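Local coordinates for Thiol:disulfide interchange protein DsbA (Pseudomonas aeruginosa, PDB 4ZL8) that belongs to the thioredoxin family and probably forms disulfide bonds in periplasmic proteins by transferring its own disulfide to them, at residues V29-W34 with Y41-T46; R62-F67 with M77-I82. The protein carries 1 engineered substitution. All coordinates share one frame; numbering follows the deposited sequence.

In the fold
Contact 1 and contact 2 lie on adjacent parallel strands of the central thioredoxin-fold sheet, their centres about 12 Å apart. Contact 1 joins strand 27-33 to helix 38-52, and contact 2 joins strand 58-64 to helix 70-84. Main-chain pairing ties the strands together, with Glu31 O 2.9 Å from Leu63 N. Beside it the aromatic rings of Phe33 and Phe78 meet edge-to-face, Phe33 CZ approaching Phe78 CD1 to 3.5 Å. Arg62, a strand residue of contact 2, forms salt bridges with both acids of contact 1, Glu31 and Glu44. The side chains of Glu31 and Arg62 lie near the predicted redox-active Cys37-Cys40 disulfide without touching it.

Contact 1: residues V29-W34 with Y41-T46; sequences VVELFW and YAFEPT
The carboxylate of Glu31 overlaps the edge of the Phe43 ring, Glu31 OE2 lying near the ring plane and 3.7 Å from Phe43 CD2. This is the first strand-to-helix step of the beta-alpha-beta unit of the thioredoxin fold, strand 27-33 facing helix 38-52. With CG anti to the backbone N (chi1 -176°) and the rest of the chain extended, Glu31 reaches across from the strand to the helix, and its carboxylate plane stands steeply to the ring, 77° apart. Aromatic C-H groups suit an oxygen at that edge, while the ring also packs on Pro172 and Thr175 of helix 172-188.

Glu44 arrives from the helix with a bend at chi2 that brings its carboxylate back toward the strand, nearly coplanar with that of Glu31. Glu31 OE1 and Glu44 OE2 are 4.0 Å apart, a closeness that two salt bridges probably make tolerable: Arg62 offers NE to Glu31 OE1 and NH2 to Glu44 OE2. His91 NE2 holds Glu44 OE1, so both oxygens of this buried carboxylate have a partner. A water lies between the acids, 2.7 Å from Glu44 OE2 and a short 2.5 Å from Glu31 OE2; how its protons are shared is unclear.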
ATOM      1  N   VAL A  29       1.151   8.201  -5.435  1.00  8.64           N
ATOM      2  CA  VAL A  29       0.767   8.204  -4.027  1.00  9.21           C
ATOM      3  C   VAL A  29       0.838   6.772  -3.537  1.00  8.69           C
ATOM      4  O   VAL A  29       0.118   5.917  -4.045  1.00 10.03           O
ATOM      5  CB  VAL A  29      -0.656   8.723  -3.818  1.00  9.41           C
ATOM      6  CG1 VAL A  29      -1.020   8.681  -2.341  1.00 10.88           C
ATOM      7  CG2 VAL A  29      -0.801  10.144  -4.373  1.00 11.98           C
ATOM      8  N   VAL A  30       1.735   6.504  -2.594  1.00  7.80           N
ATOM      9  CA  VAL A  30       1.897   5.167  -2.025  1.00  8.81           C
ATOM     10  C   VAL A  30       1.389   5.134  -0.593  1.00  8.14           C
ATOM     11  O   VAL A  30       1.755   5.990   0.211  1.00  9.08           O
ATOM     12  CB  VAL A  30       3.386   4.785  -2.004  1.00  9.72           C
ATOM     13  CG1 VAL A  30       3.572   3.419  -1.338  1.00 11.73           C
ATOM     14  CG2 VAL A  30       3.975   4.767  -3.405  1.00 10.43           C
ATOM     15  N   GLU A  31       0.522   4.164  -0.303  1.00  8.73           N
ATOM     16  CA  GLU A  31       0.219   3.832   1.085  1.00  9.12           C
ATOM     17  C   GLU A  31       0.965   2.551   1.418  1.00  8.07           C
ATOM     18  O   GLU A  31       0.666   1.495   0.853  1.00  9.62           O
ATOM     19  CB  GLU A  31      -1.280   3.624   1.326  1.00  8.82           C
ATOM     20  CG  GLU A  31      -1.555   3.384   2.806  1.00 10.27           C
ATOM     21  CD  GLU A  31      -2.841   2.668   3.132  1.00 11.71           C
ATOM     22  OE1 GLU A  31      -3.528   2.125   2.261  1.00 13.57           O
ATOM     23  OE2 GLU A  31      -3.143   2.593   4.355  1.00 11.42           O
ATOM     24  N   LEU A  32       1.956   2.643   2.299  1.00  8.98           N
ATOM     25  CA  LEU A  32       2.587   1.431   2.842  1.00  9.39           C
ATOM     26  C   LEU A  32       1.696   0.902   3.958  1.00  9.74           C
ATOM     27  O   LEU A  32       1.246   1.675   4.820  1.00  9.65           O
ATOM     28  CB  LEU A  32       4.004   1.698   3.342  1.00 10.84           C
ATOM     29  CG  LEU A  32       5.020   2.030   2.226  1.00 10.51           C
ATOM     30  CD1 LEU A  32       5.184   3.514   2.152  1.00 13.74           C
ATOM     31  CD2 LEU A  32       6.369   1.356   2.475  1.00 13.28           C
ATOM     32  N   PHE A  33       1.422  -0.397   3.908  1.00  8.66           N
ATOM     33  CA  PHE A  33       0.419  -0.965   4.806  1.00  9.68           C
ATOM     34  C   PHE A  33       0.768  -2.425   5.092  1.00  9.08           C
ATOM     35  O   PHE A  33       1.641  -3.011   4.477  1.00  9.74           O
ATOM     36  CB  PHE A  33      -0.983  -0.870   4.175  1.00  9.80           C
ATOM     37  CG  PHE A  33      -1.275  -1.978   3.233  1.00 10.03           C
ATOM     38  CD1 PHE A  33      -0.596  -2.079   2.027  1.00 12.46           C
ATOM     39  CD2 PHE A  33      -2.220  -2.937   3.537  1.00 12.22           C
ATOM     40  CE1 PHE A  33      -0.839  -3.127   1.183  1.00 14.04           C
ATOM     41  CE2 PHE A  33      -2.455  -3.988   2.684  1.00 14.74           C
ATOM     42  CZ  PHE A  33      -1.784  -4.065   1.506  1.00 14.80           C
ATOM     43  N   TRP A  34       0.044  -3.006   6.037  1.00  9.47           N
ATOM     44  CA  TRP A  34       0.005  -4.440   6.246  1.00  9.08           C
ATOM     45  C   TRP A  34      -1.465  -4.782   6.466  1.00  8.38           C
ATOM     46  O   TRP A  34      -2.158  -4.118   7.231  1.00  9.67           O
ATOM     47  CB  TRP A  34       0.886  -4.827   7.454  1.00  9.33           C
ATOM     48  CG  TRP A  34       0.672  -6.189   8.031  1.00 10.15           C
ATOM     49  CD1 TRP A  34       0.491  -7.362   7.353  1.00  9.79           C
ATOM     50  CD2 TRP A  34       0.586  -6.510   9.428  1.00 10.68           C
ATOM     51  NE1 TRP A  34       0.305  -8.389   8.246  1.00 10.61           N
ATOM     52  CE2 TRP A  34       0.354  -7.893   9.522  1.00  9.48           C
ATOM     53  CE3 TRP A  34       0.697  -5.764  10.604  1.00 10.66           C
ATOM     54  CZ2 TRP A  34       0.221  -8.546  10.737  1.00 10.44           C
ATOM     55  CZ3 TRP A  34       0.553  -6.420  11.826  1.00 11.14           C
ATOM     56  CH2 TRP A  34       0.321  -7.793  11.877  1.00 11.94           C
ATOM     57  N   TYR A  41      -6.443  -0.942   8.936  1.00 10.24           N
ATOM     58  CA  TYR A  41      -7.856  -1.287   8.811  1.00 10.41           C
ATOM     59  C   TYR A  41      -8.737  -0.079   9.118  1.00 11.34           C
ATOM     60  O   TYR A  41      -9.666   0.228   8.366  1.00 12.69           O
ATOM     61  CB  TYR A  41      -8.189  -2.476   9.729  1.00 11.69           C
ATOM     62  CG  TYR A  41      -9.633  -2.925   9.719  1.00 13.83           C
ATOM     63  CD1 TYR A  41     -10.218  -3.428   8.584  1.00 13.75           C
ATOM     64  CD2 TYR A  41     -10.392  -2.878  10.867  1.00 17.17           C
ATOM     65  CE1 TYR A  41     -11.530  -3.846   8.575  1.00 16.78           C
ATOM     66  CE2 TYR A  41     -11.704  -3.292  10.875  1.00 19.93           C
ATOM     67  CZ  TYR A  41     -12.260  -3.784   9.725  1.00 18.39           C
ATOM     68  OH  TYR A  41     -13.576  -4.191   9.708  1.00 23.38           O
ATOM     69  N   ALA A  42      -8.427   0.620  10.207  1.00 11.45           N
ATOM     70  CA  ALA A  42      -9.265   1.732  10.628  1.00 11.39           C
ATOM     71  C   ALA A  42      -9.197   2.923   9.666  1.00 11.13           C
ATOM     72  O   ALA A  42     -10.127   3.725   9.624  1.00 13.74           O
ATOM     73  CB  ALA A  42      -8.878   2.167  12.015  1.00 12.63           C
ATOM     74  N   PHE A  43      -8.100   3.047   8.925  1.00 10.52           N
ATOM     75  CA  PHE A  43      -7.920   4.115   7.937  1.00 10.81           C
ATOM     76  C   PHE A  43      -8.654   3.844   6.640  1.00 11.03           C
ATOM     77  O   PHE A  43      -8.950   4.784   5.885  1.00 11.93           O
ATOM     78  CB  PHE A  43      -6.421   4.262   7.672  1.00 11.28           C
ATOM     79  CG  PHE A  43      -6.000   5.491   6.885  1.00 11.63           C
ATOM     80  CD1 PHE A  43      -6.594   6.727   7.070  1.00 13.13           C
ATOM     81  CD2 PHE A  43      -4.915   5.391   6.035  1.00 11.32           C
ATOM     82  CE1 PHE A  43      -6.141   7.846   6.354  1.00 14.87           C
ATOM     83  CE2 PHE A  43      -4.457   6.497   5.332  1.00 13.53           C
ATOM     84  CZ  PHE A  43      -5.067   7.728   5.503  1.00 13.71           C
ATOM     85  N   GLU A  44      -8.974   2.584   6.354  1.00 11.01           N
ATOM     86  CA  GLU A  44      -9.598   2.237   5.075  1.00 12.68           C
ATOM     87  C   GLU A  44     -10.836   3.059   4.711  1.00 12.84           C
ATOM     88  O   GLU A  44     -10.950   3.499   3.563  1.00 13.65           O
ATOM     89  CB  GLU A  44      -9.911   0.741   5.014  1.00 13.23           C
ATOM     90  CG  GLU A  44      -8.664  -0.106   4.864  1.00 11.27           C
ATOM     91  CD  GLU A  44      -8.081  -0.045   3.474  1.00 11.89           C
ATOM     92  OE1 GLU A  44      -8.701  -0.622   2.569  1.00 13.67           O
ATOM     93  OE2 GLU A  44      -7.035   0.604   3.278  1.00 14.82           O
ATOM     94  N   PRO A  45     -11.770   3.265   5.642  1.00 12.44           N
ATOM     95  CA  PRO A  45     -12.964   4.032   5.240  1.00 14.05           C
ATOM     96  C   PRO A  45     -12.660   5.482   4.848  1.00 14.03           C
ATOM     97  O   PRO A  45     -13.486   6.143   4.199  1.00 16.41           O
ATOM     98  CB  PRO A  45     -13.869   3.980   6.478  1.00 15.03           C
ATOM     99  CG  PRO A  45     -13.333   2.863   7.304  1.00 16.31           C
ATOM    100  CD  PRO A  45     -11.889   2.702   6.997  1.00 13.17           C
ATOM    101  N   THR A  46     -11.477   5.960   5.203  1.00 13.73           N
ATOM    102  CA  THR A  46     -11.057   7.312   4.830  1.00 16.61           C
ATOM    103  C   THR A  46     -10.302   7.297   3.498  1.00 14.94           C
ATOM    104  O   THR A  46     -10.631   8.052   2.576  1.00 14.89           O
ATOM    105  CB  THR A  46     -10.192   7.927   5.942  1.00 16.17           C
ATOM    106  OG1 THR A  46     -10.973   8.022   7.147  1.00 18.46           O
ATOM    107  CG2 THR A  46      -9.724   9.323   5.566  1.00 17.26           C
TER
HETATM  108  O   HOH W   1      -5.256   1.414   5.089  1.00 17.15           O

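Contact 2: residues R62-F67 with M77-I82; sequences RLPALF and MFLTLI. Engineered in segment 77-82: Ile82 (natural residue Glu).
The side chain of Phe78, projecting from helix 70-84, crosses that of Pro64 on strand 58-64 at about a right angle, with Pro64 CD 3.6 Å from Phe78 CD2. At a chi1 of 172° the Phe78 ring swings opposite its own amide nitrogen, and this takes it from the helix to the strand. The proline atoms lie obliquely to the ring plane, CD and CG being presented to the side of the ring that bears CD2 and CE2; Pro64 CD lies 3.8 Å from Phe78 CE2. A compact pyrrolidine suits this position, since it offers apolar carbons close to the backbone and has no flexible chain to order.

Farther out, the end of the Phe78 ring reaches Arg62. Phe78 CZ sits 3.4 Å from Arg62 O, again obliquely, and 3.8 Å from Arg62 CB. Arginine thus serves two surroundings: its first carbon packs on the aromatic ring, while its extended chain leads the guanidinium away to Glu44 and Glu31. Leu79, next along the helix, adds a smaller contact, Leu79 CG lying 4.1 Å from Pro64 CG. The Pro64 and Leu79 side chains also cross at about a right angle, and the proline thus touches two successive helix residues. One turn after Phe78, the engineered Ile82 places CG1 3.6 Å above one face of the phenylalanine ring, offset toward its rim.

The short strand and helix axes run 138° apart in direction and approach to 9.0 Å, a gap bridged chiefly by the Phe78 ring. Around this junction, Met138 of helix 132-148 touches both Leu66 and Leu79, and helix 87-99 contributes Glu87 beside Phe78 and His91 beside Arg62. The contact therefore joins the end of an outer sheet strand to the helical part of the DsbA fold, with helices 87-99 and 132-148 packing against it.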
ATOM      1  N   ARG A  62      -0.961   0.754  -3.257  1.00 11.38           N
ATOM      2  CA  ARG A  62      -0.595   0.239  -1.976  1.00 10.63           C
ATOM      3  C   ARG A  62       0.661  -0.573  -2.127  1.00 10.58           C
ATOM      4  O   ARG A  62       0.866  -1.251  -3.130  1.00 11.10           O
ATOM      5  CB  ARG A  62      -1.681  -0.640  -1.378  1.00 15.21           C
ATOM      6  CG  ARG A  62      -2.817   0.153  -0.772  1.00 17.69           C
ATOM      7  CD  ARG A  62      -3.710  -0.732   0.072  1.00 18.35           C
ATOM      8  NE  ARG A  62      -4.828   0.055   0.568  1.00 17.32           N
ATOM      9  CZ  ARG A  62      -5.882   0.385  -0.159  1.00 17.25           C
ATOM     10  NH1 ARG A  62      -5.998  -0.040  -1.406  1.00 16.40           N
ATOM     11  NH2 ARG A  62      -6.834   1.127   0.390  1.00 20.44           N
ATOM     12  N   LEU A  63       1.504  -0.499  -1.113  1.00  9.56           N
ATOM     13  CA  LEU A  63       2.737  -1.265  -1.080  1.00 10.07           C
ATOM     14  C   LEU A  63       2.807  -1.968   0.272  1.00  9.30           C
ATOM     15  O   LEU A  63       2.745  -1.311   1.306  1.00  9.25           O
ATOM     16  CB  LEU A  63       3.935  -0.330  -1.204  1.00 10.99           C
ATOM     17  CG  LEU A  63       5.283  -1.021  -1.425  1.00 17.67           C
ATOM     18  CD1 LEU A  63       5.368  -1.686  -2.795  1.00 23.70           C
ATOM     19  CD2 LEU A  63       6.373   0.035  -1.236  1.00 23.28           C
ATOM     20  N   PRO A  64       2.922  -3.300   0.257  1.00  8.93           N
ATOM     21  CA  PRO A  64       2.979  -3.993   1.542  1.00  9.01           C
ATOM     22  C   PRO A  64       4.323  -3.789   2.196  1.00  9.09           C
ATOM     23  O   PRO A  64       5.345  -3.873   1.524  1.00 10.96           O
ATOM     24  CB  PRO A  64       2.800  -5.451   1.148  1.00 10.69           C
ATOM     25  CG  PRO A  64       3.443  -5.541  -0.185  1.00 11.75           C
ATOM     26  CD  PRO A  64       3.130  -4.221  -0.865  1.00 11.90           C
ATOM     27  N   ALA A  65       4.325  -3.534   3.501  1.00 10.03           N
ATOM     28  CA  ALA A  65       5.544  -3.409   4.288  1.00 10.86           C
ATOM     29  C   ALA A  65       5.978  -4.820   4.653  1.00 11.83           C
ATOM     30  O   ALA A  65       5.252  -5.564   5.322  1.00 11.22           O
ATOM     31  CB  ALA A  65       5.297  -2.570   5.523  1.00 10.46           C
ATOM     32  N   LEU A  66       7.145  -5.208   4.150  1.00 12.73           N
ATOM     33  CA  LEU A  66       7.658  -6.560   4.321  1.00 13.01           C
ATOM     34  C   LEU A  66       8.677  -6.551   5.452  1.00 15.11           C
ATOM     35  O   LEU A  66       9.893  -6.669   5.225  1.00 17.91           O
ATOM     36  CB  LEU A  66       8.269  -7.068   3.011  1.00 12.42           C
ATOM     37  CG  LEU A  66       7.317  -6.997   1.821  1.00 13.41           C
ATOM     38  CD1 LEU A  66       8.059  -7.389   0.552  1.00 15.06           C
ATOM     39  CD2 LEU A  66       6.091  -7.869   2.019  1.00 13.70           C
ATOM     40  N   PHE A  67       8.160  -6.430   6.666  1.00 14.25           N
ATOM     41  CA  PHE A  67       8.975  -6.202   7.858  1.00 17.89           C
ATOM     42  C   PHE A  67       9.179  -7.490   8.645  1.00 19.41           C
ATOM     43  O   PHE A  67       9.492  -7.459   9.842  1.00 24.44           O
ATOM     44  CB  PHE A  67       8.326  -5.135   8.735  1.00 16.45           C
ATOM     45  CG  PHE A  67       8.391  -3.751   8.150  1.00 17.05           C
ATOM     46  CD1 PHE A  67       9.032  -3.529   6.936  1.00 18.80           C
ATOM     47  CD2 PHE A  67       7.822  -2.672   8.804  1.00 20.57           C
ATOM     48  CE1 PHE A  67       9.103  -2.268   6.391  1.00 23.31           C
ATOM     49  CE2 PHE A  67       7.894  -1.403   8.252  1.00 22.18           C
ATOM     50  CZ  PHE A  67       8.533  -1.205   7.052  1.00 23.58           C
ATOM     51  N   MET A  77       0.789 -12.382  -0.237  1.00 10.07           N
ATOM     52  CA  MET A  77      -0.598 -12.553  -0.658  1.00 10.23           C
ATOM     53  C   MET A  77      -1.052 -11.321  -1.456  1.00  9.91           C
ATOM     54  O   MET A  77      -1.614 -11.451  -2.552  1.00 10.39           O
ATOM     55  CB  MET A  77      -1.505 -12.810   0.559  1.00 10.65           C
ATOM     56  CG  MET A  77      -2.994 -12.762   0.200  1.00 12.75           C
ATOM     57  SD  MET A  77      -4.095 -13.276   1.529  1.00 12.87           S
ATOM     58  CE  MET A  77      -3.705 -12.024   2.755  1.00 15.07           C
ATOM     59  N   PHE A  78      -0.789 -10.125  -0.933  1.00 10.11           N
ATOM     60  CA  PHE A  78      -1.152  -8.893  -1.637  1.00  9.72           C
ATOM     61  C   PHE A  78      -0.569  -8.872  -3.042  1.00 10.15           C
ATOM     62  O   PHE A  78      -1.265  -8.620  -4.025  1.00  9.61           O
ATOM     63  CB  PHE A  78      -0.656  -7.668  -0.871  1.00 10.64           C
ATOM     64  CG  PHE A  78      -0.831  -6.374  -1.618  1.00 11.86           C
ATOM     65  CD1 PHE A  78      -2.043  -5.713  -1.615  1.00 11.60           C
ATOM     66  CD2 PHE A  78       0.212  -5.826  -2.322  1.00 12.44           C
ATOM     67  CE1 PHE A  78      -2.210  -4.533  -2.308  1.00 11.99           C
ATOM     68  CE2 PHE A  78       0.046  -4.643  -3.008  1.00 14.64           C
ATOM     69  CZ  PHE A  78      -1.176  -3.999  -2.989  1.00 13.53           C
ATOM     70  N   LEU A  79       0.733  -9.128  -3.142  1.00 10.07           N
ATOM     71  CA  LEU A  79       1.399  -9.048  -4.434  1.00  9.66           C
ATOM     72  C   LEU A  79       0.915 -10.120  -5.404  1.00  9.57           C
ATOM     73  O   LEU A  79       0.826  -9.884  -6.598  1.00 11.27           O
ATOM     74  CB  LEU A  79       2.920  -9.117  -4.280  1.00  9.64           C
ATOM     75  CG  LEU A  79       3.527  -7.935  -3.556  1.00 10.25           C
ATOM     76  CD1 LEU A  79       4.988  -8.199  -3.197  1.00 12.67           C
ATOM     77  CD2 LEU A  79       3.414  -6.663  -4.359  1.00 12.70           C
ATOM     78  N   THR A  80       0.556 -11.283  -4.871  1.00  9.88           N
ATOM     79  CA  THR A  80      -0.007 -12.360  -5.674  1.00 10.07           C
ATOM     80  C   THR A  80      -1.345 -11.923  -6.261  1.00 11.69           C
ATOM     81  O   THR A  80      -1.610 -12.115  -7.452  1.00 12.27           O
ATOM     82  CB  THR A  80      -0.163 -13.653  -4.853  1.00 11.97           C
ATOM     83  OG1 THR A  80       1.144 -14.114  -4.478  1.00 12.10           O
ATOM     84  CG2 THR A  80      -0.839 -14.735  -5.650  1.00 13.47           C
ATOM     85  N   LEU A  81      -2.182 -11.319  -5.426  1.00 10.27           N
ATOM     86  CA  LEU A  81      -3.489 -10.861  -5.876  1.00 11.67           C
ATOM     87  C   LEU A  81      -3.366  -9.744  -6.913  1.00 10.68           C
ATOM     88  O   LEU A  81      -4.121  -9.698  -7.883  1.00 12.25           O
ATOM     89  CB  LEU A  81      -4.326 -10.403  -4.682  1.00 11.03           C
ATOM     90  CG  LEU A  81      -4.681 -11.481  -3.668  1.00 11.71           C
ATOM     91  CD1 LEU A  81      -5.270 -10.869  -2.419  1.00 13.97           C
ATOM     92  CD2 LEU A  81      -5.603 -12.496  -4.276  1.00 13.78           C
ATOM     93  N   ILE A  82      -2.425  -8.822  -6.703  1.00 10.58           N
ATOM     94  CA  ILE A  82      -2.125  -7.816  -7.727  1.00 12.50           C
ATOM     95  C   ILE A  82      -1.732  -8.457  -9.061  1.00 13.13           C
ATOM     96  O   ILE A  82      -2.259  -8.102 -10.114  1.00 15.45           O
ATOM     97  CB  ILE A  82      -1.001  -6.865  -7.257  1.00 12.62           C
ATOM     98  CG1 ILE A  82      -1.493  -5.968  -6.126  1.00 13.99           C
ATOM     99  CG2 ILE A  82      -0.489  -6.026  -8.413  1.00 15.78           C
ATOM    100  CD1 ILE A  82      -2.524  -4.959  -6.531  1.00 14.83           C
TER